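Local structure of fibronectin type III domain-containing protein (Simiduia agarivorans, 6P2K) at residues T238-Y243 with N262-Y267; K280-A285 with R334-T339; F290-G295 with E311-S316; R347-T352 with N367-Q372. The protein probably hydrolyses xyloglucan-type beta-glucans as a family 74 glycoside hydrolase, this chain being its beta-propeller part, cut from a longer protein that also has fibronectin type III regions. One frame throughout, in Å; residues are numbered along the deposited sequence.

Contact 1: residues T238-Y243 with N262-Y267; sequences TNFLVY and NRRYWY
The junction between two successive blades of the beta-propeller is bridged here by Thr238, Asn239 and Phe240, leading into strand 241-246, and by Asn262 to Arg264, which lead into strand 265-270, with Tyr265 at its start. One backbone bond joins them: Phe240 N donates to Arg263 O at 2.9 Å. The ring of Phe240, its CG beside the backbone N (chi1 -62°), is swung over the arginine backbone. Arg264 CA sits over one face, 3.8 Å from the ring centroid, in a CH-pi contact, and Tyr265 O lies at the ring edge, 3.1 Å from Phe240 CD2. With Phe240 cut back to an alanine, Arg264 CA and CB would probably lose their aromatic cover and a gap would open between the two segments. The Thr238 methyl CG2 lies over one face of the Arg264 guanidinium, 3.4 Å from Arg264 NH2, which is hydrogen-bonded to Leu234 O. Thr238 OG1 is modelled 2.5 Å from Asn262 OD1, doubtfully short for a hydrogen bond. A water links Asn239 OD1 to Asn262 N, and Arg263 N donates to a second water. Val242 CG2 touches Tyr265 CD2 at 4.0 Å, approaching the tyrosine at about a right angle. The contact is a blade-to-blade junction of the beta-propeller, joining the third strand of one blade to the first of the next.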
# COMPACT_ATOMS: atom_id res chain seq x y z
N THR B 238 -53.36 5.96 -5.91
CA THR B 238 -52.31 5.05 -6.35
C THR B 238 -52.80 3.81 -7.07
O THR B 238 -51.98 3.07 -7.63
CB THR B 238 -51.46 4.61 -5.15
OG1 THR B 238 -52.20 3.68 -4.35
CG2 THR B 238 -51.09 5.81 -4.29
N ASN B 239 -54.11 3.54 -7.09
CA ASN B 239 -54.66 2.28 -7.57
C ASN B 239 -55.54 2.55 -8.79
O ASN B 239 -56.75 2.74 -8.67
CB ASN B 239 -55.45 1.58 -6.45
CG ASN B 239 -55.87 0.17 -6.82
OD1 ASN B 239 -55.21 -0.50 -7.61
ND2 ASN B 239 -56.98 -0.28 -6.24
N PHE B 240 -54.92 2.55 -9.97
CA PHE B 240 -55.65 2.65 -11.23
C PHE B 240 -55.89 1.24 -11.75
O PHE B 240 -54.96 0.43 -11.79
CB PHE B 240 -54.88 3.47 -12.27
CG PHE B 240 -54.63 4.91 -11.89
CD1 PHE B 240 -54.97 5.41 -10.64
CD2 PHE B 240 -54.04 5.77 -12.80
CE1 PHE B 240 -54.73 6.73 -10.31
CE2 PHE B 240 -53.80 7.09 -12.48
CZ PHE B 240 -54.14 7.57 -11.24
N LEU B 241 -57.12 0.96 -12.16
CA LEU B 241 -57.49 -0.38 -12.61
C LEU B 241 -57.75 -0.39 -14.11
O LEU B 241 -58.24 0.58 -14.69
CB LEU B 241 -58.71 -0.90 -11.85
CG LEU B 241 -58.39 -1.24 -10.40
CD1 LEU B 241 -59.62 -1.77 -9.67
CD2 LEU B 241 -57.25 -2.25 -10.33
N VAL B 242 -57.41 -1.52 -14.74
CA VAL B 242 -57.43 -1.66 -16.19
C VAL B 242 -58.63 -2.50 -16.59
O VAL B 242 -58.92 -3.54 -15.98
CB VAL B 242 -56.12 -2.30 -16.70
CG1 VAL B 242 -56.00 -2.14 -18.20
CG2 VAL B 242 -54.93 -1.69 -15.98
N TYR B 243 -59.34 -2.05 -17.63
CA TYR B 243 -60.56 -2.70 -18.06
C TYR B 243 -60.58 -2.80 -19.58
O TYR B 243 -59.82 -2.14 -20.28
CB TYR B 243 -61.81 -1.95 -17.59
CG TYR B 243 -61.93 -1.80 -16.09
CD1 TYR B 243 -61.29 -0.77 -15.42
CD2 TYR B 243 -62.70 -2.69 -15.34
CE1 TYR B 243 -61.40 -0.63 -14.05
CE2 TYR B 243 -62.82 -2.56 -13.98
CZ TYR B 243 -62.17 -1.52 -13.34
OH TYR B 243 -62.28 -1.38 -11.97
N ASN B 262 -51.89 -2.06 -7.29
CA ASN B 262 -51.77 -0.71 -6.74
C ASN B 262 -50.77 0.14 -7.53
O ASN B 262 -49.79 0.66 -6.99
CB ASN B 262 -51.38 -0.78 -5.25
CG ASN B 262 -51.58 0.54 -4.53
OD1 ASN B 262 -52.55 1.26 -4.78
ND2 ASN B 262 -50.67 0.86 -3.62
N ARG B 263 -51.03 0.27 -8.83
CA ARG B 263 -50.19 1.07 -9.71
C ARG B 263 -51.04 2.04 -10.52
O ARG B 263 -52.21 1.76 -10.82
CB ARG B 263 -49.37 0.18 -10.66
CG ARG B 263 -48.52 -0.86 -9.96
CD ARG B 263 -47.52 -0.22 -9.02
NE ARG B 263 -46.31 -1.03 -8.87
CZ ARG B 263 -45.18 -0.59 -8.33
NH1 ARG B 263 -45.09 0.66 -7.89
NH2 ARG B 263 -44.13 -1.40 -8.24
N ARG B 264 -50.44 3.17 -10.87
CA ARG B 264 -51.15 4.25 -11.56
C ARG B 264 -51.10 4.06 -13.08
O ARG B 264 -50.60 4.90 -13.83
CB ARG B 264 -50.56 5.60 -11.17
CG ARG B 264 -50.57 5.89 -9.68
CD ARG B 264 -49.47 6.88 -9.34
NE ARG B 264 -49.71 7.60 -8.10
CZ ARG B 264 -48.94 7.50 -7.02
NH1 ARG B 264 -47.89 6.70 -7.04
NH2 ARG B 264 -49.22 8.20 -5.93
N TYR B 265 -51.63 2.92 -13.52
CA TYR B 265 -51.63 2.59 -14.94
C TYR B 265 -52.41 3.63 -15.74
O TYR B 265 -53.49 4.05 -15.34
CB TYR B 265 -52.23 1.20 -15.17
CG TYR B 265 -51.45 0.08 -14.51
CD1 TYR B 265 -50.17 -0.23 -14.93
CD2 TYR B 265 -52.01 -0.66 -13.48
CE1 TYR B 265 -49.45 -1.26 -14.34
CE2 TYR B 265 -51.30 -1.69 -12.88
CZ TYR B 265 -50.03 -1.98 -13.31
OH TYR B 265 -49.31 -3.00 -12.72
N TRP B 266 -51.85 4.04 -16.87
CA TRP B 266 -52.48 5.08 -17.67
C TRP B 266 -52.00 4.99 -19.11
O TRP B 266 -51.04 4.28 -19.43
CB TRP B 266 -52.23 6.47 -17.07
CG TRP B 266 -50.86 7.09 -17.32
CD1 TRP B 266 -49.73 6.46 -17.77
CD2 TRP B 266 -50.50 8.46 -17.10
NE1 TRP B 266 -48.70 7.36 -17.87
CE2 TRP B 266 -49.14 8.59 -17.46
CE3 TRP B 266 -51.20 9.58 -16.65
CZ2 TRP B 266 -48.47 9.81 -17.38
CZ3 TRP B 266 -50.53 10.79 -16.57
CH2 TRP B 266 -49.18 10.89 -16.93
N TYR B 267 -52.70 5.71 -19.98
CA TYR B 267 -52.35 5.82 -21.40
C TYR B 267 -52.15 4.47 -22.09
O TYR B 267 -51.10 4.22 -22.69
CB TYR B 267 -51.10 6.68 -21.57
CG TYR B 267 -51.32 8.16 -21.43
CD1 TYR B 267 -51.48 8.74 -20.18
CD2 TYR B 267 -51.34 8.99 -22.54
CE1 TYR B 267 -51.66 10.10 -20.03
CE2 TYR B 267 -51.52 10.36 -22.41
CZ TYR B 267 -51.68 10.91 -21.15
OH TYR B 267 -51.87 12.27 -21.01
O HOH W 1 -53.61 -1.03 -9.90
O HOH W 2 -54.63 -3.56 -7.64

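Contact 2: residues K280-A285 with R334-T339; sequences KVLLGA and RFAHYT
Leu282 and Tyr338 carry this packing between neighbouring propeller blades, their side chains crossing obliquely. Strand 280-285 of one blade runs nearly antiparallel to strand 336-338 of the next (162°), yet the axes are 7.2 Å apart and the strands meet through side chains. Leu282 CG is anti to the backbone N (chi1 -165°), which sends CD2 squarely above the Tyr338 ring, 4.2 Å from its centroid and 7° off the ring normal, a CH-pi contact. The same leucine reaches the ring with CB, 3.5 Å from Tyr338 CE2. CD2 also rests against Ala336 CB at 3.6 Å, so the leucine branch is held between the small alanine and the aromatic face. The tyrosine points across at strand 280-285, hydroxyl first, and Tyr338 OH comes 3.6 Å from the backbone carbon Val281 C; that buried hydroxyl is satisfied by a hydrogen bond to Glu294. At the other end, the Arg334 side chain leads away to Val17 O and a salt bridge with Asp123, beside the zinc site of Gln16 and Asp124. Its backbone stays behind: Arg334 CA makes a CA-H...O contact of 3.2 Å with Ala285 O.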
# COMPACT_ATOMS: atom_id res chain seq x y z
N LYS B 280 -52.16 -6.47 -29.14
CA LYS B 280 -51.06 -6.15 -28.25
C LYS B 280 -51.32 -4.77 -27.66
O LYS B 280 -51.56 -3.81 -28.40
CB LYS B 280 -49.72 -6.18 -28.99
CG LYS B 280 -49.38 -7.52 -29.62
CD LYS B 280 -48.76 -8.47 -28.61
CE LYS B 280 -48.52 -9.84 -29.23
NZ LYS B 280 -47.78 -10.75 -28.30
N VAL B 281 -51.30 -4.68 -26.33
CA VAL B 281 -51.60 -3.45 -25.62
C VAL B 281 -50.39 -3.05 -24.79
O VAL B 281 -49.83 -3.87 -24.06
CB VAL B 281 -52.84 -3.60 -24.72
CG1 VAL B 281 -53.23 -2.26 -24.12
CG2 VAL B 281 -54.00 -4.19 -25.51
N LEU B 282 -49.99 -1.78 -24.92
CA LEU B 282 -48.83 -1.23 -24.23
C LEU B 282 -49.29 -0.42 -23.03
O LEU B 282 -50.21 0.40 -23.15
CB LEU B 282 -48.02 -0.36 -25.19
CG LEU B 282 -46.59 0.04 -24.83
CD1 LEU B 282 -45.74 -1.19 -24.60
CD2 LEU B 282 -46.03 0.90 -25.95
N LEU B 283 -48.66 -0.64 -21.87
CA LEU B 283 -49.16 -0.03 -20.64
C LEU B 283 -48.01 0.33 -19.72
O LEU B 283 -47.31 -0.55 -19.21
CB LEU B 283 -50.14 -0.97 -19.94
CG LEU B 283 -50.81 -0.40 -18.69
CD1 LEU B 283 -51.73 0.77 -19.06
CD2 LEU B 283 -51.59 -1.49 -17.95
N GLY B 284 -47.83 1.63 -19.49
CA GLY B 284 -46.94 2.13 -18.46
C GLY B 284 -47.73 2.82 -17.36
O GLY B 284 -48.90 2.51 -17.15
N ALA B 285 -47.11 3.76 -16.65
CA ALA B 285 -47.79 4.43 -15.54
C ALA B 285 -47.12 5.76 -15.26
O ALA B 285 -46.00 6.02 -15.68
CB ALA B 285 -47.78 3.56 -14.28
N ARG B 334 -43.50 6.68 -18.04
CA ARG B 334 -44.58 7.65 -18.01
C ARG B 334 -45.11 7.99 -19.40
O ARG B 334 -46.06 8.77 -19.51
CB ARG B 334 -44.15 8.93 -17.28
CG ARG B 334 -42.78 9.45 -17.66
CD ARG B 334 -42.54 10.83 -17.06
NE ARG B 334 -43.47 11.83 -17.58
CZ ARG B 334 -44.48 12.37 -16.89
NH1 ARG B 334 -44.70 12.00 -15.63
NH2 ARG B 334 -45.26 13.27 -17.45
N PHE B 335 -44.51 7.44 -20.45
CA PHE B 335 -45.13 7.38 -21.76
C PHE B 335 -44.55 6.17 -22.48
O PHE B 335 -43.44 5.73 -22.18
CB PHE B 335 -44.91 8.65 -22.59
CG PHE B 335 -43.47 8.87 -22.99
CD1 PHE B 335 -42.95 8.25 -24.12
CD2 PHE B 335 -42.66 9.70 -22.25
CE1 PHE B 335 -41.64 8.44 -24.48
CE2 PHE B 335 -41.34 9.90 -22.62
CZ PHE B 335 -40.83 9.27 -23.74
N ALA B 336 -45.31 5.65 -23.44
CA ALA B 336 -44.85 4.50 -24.21
C ALA B 336 -45.70 4.40 -25.47
O ALA B 336 -46.93 4.34 -25.39
CB ALA B 336 -44.95 3.21 -23.39
N HIS B 337 -45.04 4.37 -26.63
CA HIS B 337 -45.73 4.34 -27.91
C HIS B 337 -45.11 3.30 -28.82
O HIS B 337 -43.88 3.15 -28.87
CB HIS B 337 -45.69 5.70 -28.60
CG HIS B 337 -46.36 6.79 -27.81
ND1 HIS B 337 -47.73 6.86 -27.65
CD2 HIS B 337 -45.85 7.85 -27.14
CE1 HIS B 337 -48.03 7.92 -26.92
NE2 HIS B 337 -46.90 8.53 -26.60
N TYR B 338 -45.96 2.58 -29.54
CA TYR B 338 -45.50 1.76 -30.65
C TYR B 338 -45.10 2.65 -31.82
O TYR B 338 -45.59 3.78 -31.96
CB TYR B 338 -46.60 0.80 -31.10
CG TYR B 338 -46.96 -0.29 -30.12
CD1 TYR B 338 -46.08 -1.35 -29.87
CD2 TYR B 338 -48.17 -0.28 -29.45
CE1 TYR B 338 -46.42 -2.36 -28.98
CE2 TYR B 338 -48.52 -1.29 -28.56
CZ TYR B 338 -47.63 -2.32 -28.33
OH TYR B 338 -47.96 -3.33 -27.45
N THR B 339 -44.21 2.14 -32.67
CA THR B 339 -43.86 2.87 -33.87
C THR B 339 -45.00 2.76 -34.89
O THR B 339 -45.74 1.77 -34.90
CB THR B 339 -42.56 2.34 -34.48
OG1 THR B 339 -42.69 0.94 -34.77
CG2 THR B 339 -41.39 2.57 -33.54

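Contact 3: residues F290-G295 with E311-S316; sequences FGLYEG and EKIWDS
Leu292 CB lies at the edge of the Trp314 indole, near its plane, while Trp371 of the next blade stacks on the rings and Trp321 meets them edge-to-face. The phenol of Tyr293 is approached obliquely by the aliphatic part of Lys312: CG comes to 3.5 Å from Tyr293 CE1, and CE to 3.4 Å from Tyr293 OH. The extended lysine then carries NZ to Phe290 O at 2.9 Å, in the carbonyl plane and on a lone pair, with Glu260 as a salt-bridge partner. The hairpin contains a classic beta bulge, where Ile313 and Trp314 both face Leu292. Leu292 O takes Ile313 N at 2.9 Å and, weakly, Trp314 N at 3.5 Å, while Leu292 N donates to Trp314 O. Gly291 fits only without a side chain, since a CB would clash with Trp314 O. Beyond the bulge, Glu294 and Glu311 form a hydrogen-bonded antiparallel pair; Glu294 N meets Glu311 O at 2.7 Å. Their carboxylates are not in contact, 5.2 Å between Glu294 OE1 and Glu311 OE2, and a water lies near both; Glu294 OE1 is hydrogen-bonded to Tyr369 OH. Strand 292-300 thus lies between strands 278-285 and 304-314 of its blade, and its Leu292 packs against strands 348-351 and 368-373 of the next.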
# COMPACT_ATOMS: atom_id res chain seq x y z
N PHE B 290 -41.93 0.26 -12.48
CA PHE B 290 -42.02 -1.19 -12.65
C PHE B 290 -41.58 -1.64 -14.04
O PHE B 290 -41.73 -2.82 -14.36
CB PHE B 290 -43.44 -1.69 -12.38
CG PHE B 290 -44.50 -0.99 -13.19
CD1 PHE B 290 -44.73 -1.33 -14.51
CD2 PHE B 290 -45.26 0.02 -12.62
CE1 PHE B 290 -45.70 -0.68 -15.25
CE2 PHE B 290 -46.23 0.67 -13.35
CZ PHE B 290 -46.45 0.32 -14.67
N GLY B 291 -41.05 -0.74 -14.86
CA GLY B 291 -40.79 -1.07 -16.25
C GLY B 291 -41.99 -0.80 -17.14
O GLY B 291 -42.68 0.21 -16.97
N LEU B 292 -42.27 -1.71 -18.07
CA LEU B 292 -43.32 -1.48 -19.06
C LEU B 292 -43.96 -2.81 -19.43
O LEU B 292 -43.26 -3.81 -19.64
CB LEU B 292 -42.74 -0.79 -20.30
CG LEU B 292 -43.66 -0.47 -21.48
CD1 LEU B 292 -44.81 0.44 -21.04
CD2 LEU B 292 -42.86 0.19 -22.59
N TYR B 293 -45.29 -2.82 -19.51
CA TYR B 293 -46.06 -4.02 -19.81
C TYR B 293 -46.52 -4.03 -21.26
O TYR B 293 -46.90 -2.99 -21.81
CB TYR B 293 -47.29 -4.12 -18.91
CG TYR B 293 -47.05 -4.58 -17.49
CD1 TYR B 293 -46.81 -5.92 -17.20
CD2 TYR B 293 -47.11 -3.68 -16.44
CE1 TYR B 293 -46.61 -6.34 -15.90
CE2 TYR B 293 -46.91 -4.09 -15.14
CZ TYR B 293 -46.66 -5.42 -14.87
OH TYR B 293 -46.46 -5.82 -13.57
N GLU B 294 -46.51 -5.22 -21.86
CA GLU B 294 -47.24 -5.48 -23.09
C GLU B 294 -48.22 -6.62 -22.82
O GLU B 294 -47.82 -7.68 -22.33
CB GLU B 294 -46.31 -5.83 -24.25
CG GLU B 294 -47.07 -6.13 -25.55
CD GLU B 294 -46.17 -6.22 -26.76
OE1 GLU B 294 -45.18 -6.99 -26.72
OE2 GLU B 294 -46.44 -5.52 -27.76
N GLY B 295 -49.49 -6.39 -23.13
CA GLY B 295 -50.53 -7.38 -22.93
C GLY B 295 -51.02 -7.93 -24.26
O GLY B 295 -51.08 -7.22 -25.26
N GLU B 311 -47.15 -9.14 -19.97
CA GLU B 311 -45.73 -9.48 -19.94
C GLU B 311 -44.92 -8.20 -19.79
O GLU B 311 -45.22 -7.19 -20.44
CB GLU B 311 -45.32 -10.23 -21.20
CG GLU B 311 -43.82 -10.36 -21.40
CD GLU B 311 -43.48 -10.99 -22.74
OE1 GLU B 311 -42.30 -11.37 -22.94
OE2 GLU B 311 -44.38 -11.09 -23.59
N LYS B 312 -43.91 -8.24 -18.93
CA LYS B 312 -43.00 -7.11 -18.78
C LYS B 312 -41.99 -7.16 -19.91
O LYS B 312 -41.16 -8.07 -19.97
CB LYS B 312 -42.32 -7.13 -17.42
CG LYS B 312 -43.12 -6.46 -16.32
CD LYS B 312 -42.23 -6.01 -15.18
CE LYS B 312 -43.06 -5.71 -13.93
NZ LYS B 312 -42.22 -5.22 -12.81
N ILE B 313 -42.05 -6.18 -20.83
CA ILE B 313 -41.07 -6.10 -21.90
C ILE B 313 -39.89 -5.21 -21.53
O ILE B 313 -38.92 -5.13 -22.29
CB ILE B 313 -41.73 -5.60 -23.20
CG1 ILE B 313 -42.33 -4.20 -23.00
CG2 ILE B 313 -42.81 -6.57 -23.65
CD1 ILE B 313 -42.65 -3.50 -24.30
N TRP B 314 -39.95 -4.56 -20.37
CA TRP B 314 -38.88 -3.73 -19.84
C TRP B 314 -38.97 -3.83 -18.32
O TRP B 314 -40.07 -3.80 -17.77
CB TRP B 314 -39.04 -2.28 -20.30
CG TRP B 314 -37.78 -1.45 -20.27
CD1 TRP B 314 -36.49 -1.90 -20.12
CD2 TRP B 314 -37.70 -0.03 -20.40
NE1 TRP B 314 -35.62 -0.84 -20.15
CE2 TRP B 314 -36.33 0.32 -20.32
CE3 TRP B 314 -38.64 0.98 -20.57
CZ2 TRP B 314 -35.90 1.64 -20.41
CZ3 TRP B 314 -38.21 2.29 -20.66
CH2 TRP B 314 -36.85 2.61 -20.58
N ASP B 315 -37.83 -3.97 -17.66
CA ASP B 315 -37.85 -4.34 -16.25
C ASP B 315 -36.63 -3.75 -15.54
O ASP B 315 -35.88 -2.96 -16.11
CB ASP B 315 -37.90 -5.86 -16.10
CG ASP B 315 -38.64 -6.31 -14.85
OD1 ASP B 315 -38.83 -5.47 -13.94
OD2 ASP B 315 -39.03 -7.49 -14.78
N SER B 316 -36.45 -4.15 -14.28
CA SER B 316 -35.34 -3.70 -13.46
C SER B 316 -34.02 -3.88 -14.19
O SER B 316 -33.85 -4.82 -14.99
CB SER B 316 -35.29 -4.49 -12.14
OG SER B 316 -36.57 -4.57 -11.56
O HOH W 3 -39.85 -4.06 -11.78
O HOH W 4 -45.85 -9.58 -25.97

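Contact 4: residues R347-T352 with N367-Q372; sequences RGVWST and NSYSWQ
Arg347 and Tyr369 meet across an intervening strand: strands 348-351 and 368-372 are not neighbours in their propeller blade but flank strand 358-363, and their side chains meet on one side of the sheet. The two axes come within 8.5 Å and run in roughly the same direction, 42° apart. Arg347, extended, with CG anti to the backbone N, reaches across to place its guanidinium beside the phenol. NH1 donates to Tyr369 OH at 2.8 Å with an N-H...O angle of 158°. The planes of ring and guanidinium are 51° apart, and the hydroxyl meets the guanidinium at its edge, near its plane. Tyr369 OH is also hydrogen-bonded to Glu294 OE1. Further along, Val349 divides its methyls between two aromatics: CG2 rests 4.0 Å from Tyr369 CE2, and CG1 3.9 Å from Trp371 CH2. Ser351 CB follows at 4.1 Å from Trp371 CZ3, while Ser351 OG is bonded to Phe335 O. The indole nitrogen of Trp371 points out of the contact to Ile313 O. A phenylalanine in place of Tyr369 would probably leave Arg347 NH1 and Glu294 OE1 without their shared hydroxyl. Arg347 also forms salt bridges through NE with Asp271 and through NH2 with Glu294. The guanidinium is therefore gripped along its edges, and the nearby carboxylates probably offset its charge and fix its rotation at the interface between blades.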
# COMPACT_ATOMS: atom_id res chain seq x y z
N ARG B 347 -40.97 -2.18 -36.43
CA ARG B 347 -41.74 -2.27 -35.20
C ARG B 347 -40.83 -1.99 -34.00
O ARG B 347 -39.79 -2.63 -33.84
CB ARG B 347 -42.39 -3.65 -35.05
CG ARG B 347 -43.39 -3.69 -33.91
CD ARG B 347 -44.05 -5.06 -33.76
NE ARG B 347 -45.14 -5.01 -32.78
CZ ARG B 347 -45.02 -5.36 -31.50
NH1 ARG B 347 -43.85 -5.78 -31.03
NH2 ARG B 347 -46.06 -5.28 -30.68
N GLY B 348 -41.25 -1.05 -33.17
CA GLY B 348 -40.48 -0.70 -31.99
C GLY B 348 -41.34 0.03 -30.98
O GLY B 348 -42.53 0.26 -31.20
N VAL B 349 -40.71 0.40 -29.87
CA VAL B 349 -41.38 1.10 -28.78
C VAL B 349 -40.51 2.26 -28.33
O VAL B 349 -39.30 2.09 -28.11
CB VAL B 349 -41.68 0.16 -27.59
CG1 VAL B 349 -42.20 0.95 -26.40
CG2 VAL B 349 -42.67 -0.93 -27.98
N TRP B 350 -41.11 3.44 -28.20
CA TRP B 350 -40.47 4.60 -27.61
C TRP B 350 -41.00 4.80 -26.19
O TRP B 350 -42.22 4.81 -25.99
CB TRP B 350 -40.74 5.86 -28.44
CG TRP B 350 -39.72 6.12 -29.50
CD1 TRP B 350 -39.85 5.91 -30.85
CD2 TRP B 350 -38.40 6.65 -29.31
NE1 TRP B 350 -38.70 6.27 -31.50
CE2 TRP B 350 -37.79 6.73 -30.58
CE3 TRP B 350 -37.68 7.07 -28.19
CZ2 TRP B 350 -36.50 7.21 -30.75
CZ3 TRP B 350 -36.39 7.54 -28.36
CH2 TRP B 350 -35.81 7.61 -29.64
N SER B 351 -40.10 4.93 -25.22
CA SER B 351 -40.51 5.10 -23.83
C SER B 351 -39.39 5.80 -23.06
O SER B 351 -38.52 6.44 -23.66
CB SER B 351 -40.89 3.74 -23.22
OG SER B 351 -41.38 3.90 -21.90
N THR B 352 -39.40 5.66 -21.73
CA THR B 352 -38.50 6.43 -20.87
C THR B 352 -38.37 5.73 -19.52
O THR B 352 -39.22 4.93 -19.13
CB THR B 352 -39.02 7.85 -20.66
OG1 THR B 352 -38.14 8.57 -19.78
CG2 THR B 352 -40.42 7.82 -20.06
N ASN B 367 -40.08 -12.40 -30.32
CA ASN B 367 -40.85 -11.57 -29.39
C ASN B 367 -39.97 -11.01 -28.27
O ASN B 367 -40.39 -10.91 -27.11
CB ASN B 367 -42.06 -12.31 -28.80
CG ASN B 367 -43.11 -11.35 -28.27
OD1 ASN B 367 -43.38 -10.31 -28.88
ND2 ASN B 367 -43.71 -11.68 -27.14
N SER B 368 -38.76 -10.62 -28.63
CA SER B 368 -37.83 -9.99 -27.71
C SER B 368 -37.63 -8.53 -28.08
O SER B 368 -37.73 -8.15 -29.25
CB SER B 368 -36.48 -10.72 -27.70
OG SER B 368 -35.77 -10.52 -28.91
N TYR B 369 -37.37 -7.72 -27.07
CA TYR B 369 -37.14 -6.29 -27.23
C TYR B 369 -35.71 -5.97 -26.81
O TYR B 369 -35.20 -6.52 -25.84
CB TYR B 369 -38.13 -5.48 -26.40
CG TYR B 369 -39.56 -5.57 -26.90
CD1 TYR B 369 -40.39 -6.60 -26.49
CD2 TYR B 369 -40.06 -4.64 -27.80
CE1 TYR B 369 -41.69 -6.70 -26.96
CE2 TYR B 369 -41.36 -4.72 -28.27
CZ TYR B 369 -42.17 -5.76 -27.84
OH TYR B 369 -43.46 -5.85 -28.30
N SER B 370 -35.07 -5.08 -27.57
CA SER B 370 -33.69 -4.67 -27.32
C SER B 370 -33.70 -3.17 -27.06
O SER B 370 -33.85 -2.37 -27.98
CB SER B 370 -32.80 -5.04 -28.51
OG SER B 370 -31.44 -4.77 -28.22
N TRP B 371 -33.53 -2.79 -25.79
CA TRP B 371 -33.66 -1.40 -25.39
C TRP B 371 -32.37 -0.63 -25.65
O TRP B 371 -31.28 -1.12 -25.36
CB TRP B 371 -34.06 -1.32 -23.92
CG TRP B 371 -35.48 -1.76 -23.73
CD1 TRP B 371 -35.92 -3.01 -23.41
CD2 TRP B 371 -36.64 -0.95 -23.91
NE1 TRP B 371 -37.29 -3.03 -23.36
CE2 TRP B 371 -37.76 -1.78 -23.66
CE3 TRP B 371 -36.85 0.39 -24.24
CZ2 TRP B 371 -39.07 -1.30 -23.74
CZ3 TRP B 371 -38.15 0.86 -24.32
CH2 TRP B 371 -39.24 0.01 -24.07
N GLN B 372 -32.52 0.57 -26.20
CA GLN B 372 -31.40 1.40 -26.63
C GLN B 372 -31.46 2.75 -25.94
O GLN B 372 -32.53 3.38 -25.89
CB GLN B 372 -31.40 1.58 -28.15
CG GLN B 372 -31.42 0.27 -28.94
CD GLN B 372 -31.67 0.47 -30.43
OE1 GLN B 372 -31.39 1.54 -30.98
NE2 GLN B 372 -32.20 -0.56 -31.09

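In the fold
From the N terminus, contact 1 closes a short loop of 18 residues and passes the chain from one propeller blade to the next, whose first strand is 265-270. Contact 2 then closes a loop of 48 residues, from that blade's second strand to the first strand of the following blade. Within it lies contact 3, closing 15 residues in the hairpin of strands 292-300 and 304-314 that completes the blade. Contact 4 follows in series and closes a loop of 14, bridging strands 348-351 and 368-373 over 358-363. Glu294 of contact 3 reaches both contacts 2 and 4, which meet directly along strands 336-338 and 348-351; contact 1 touches contacts 2 and 3, but not contact 4.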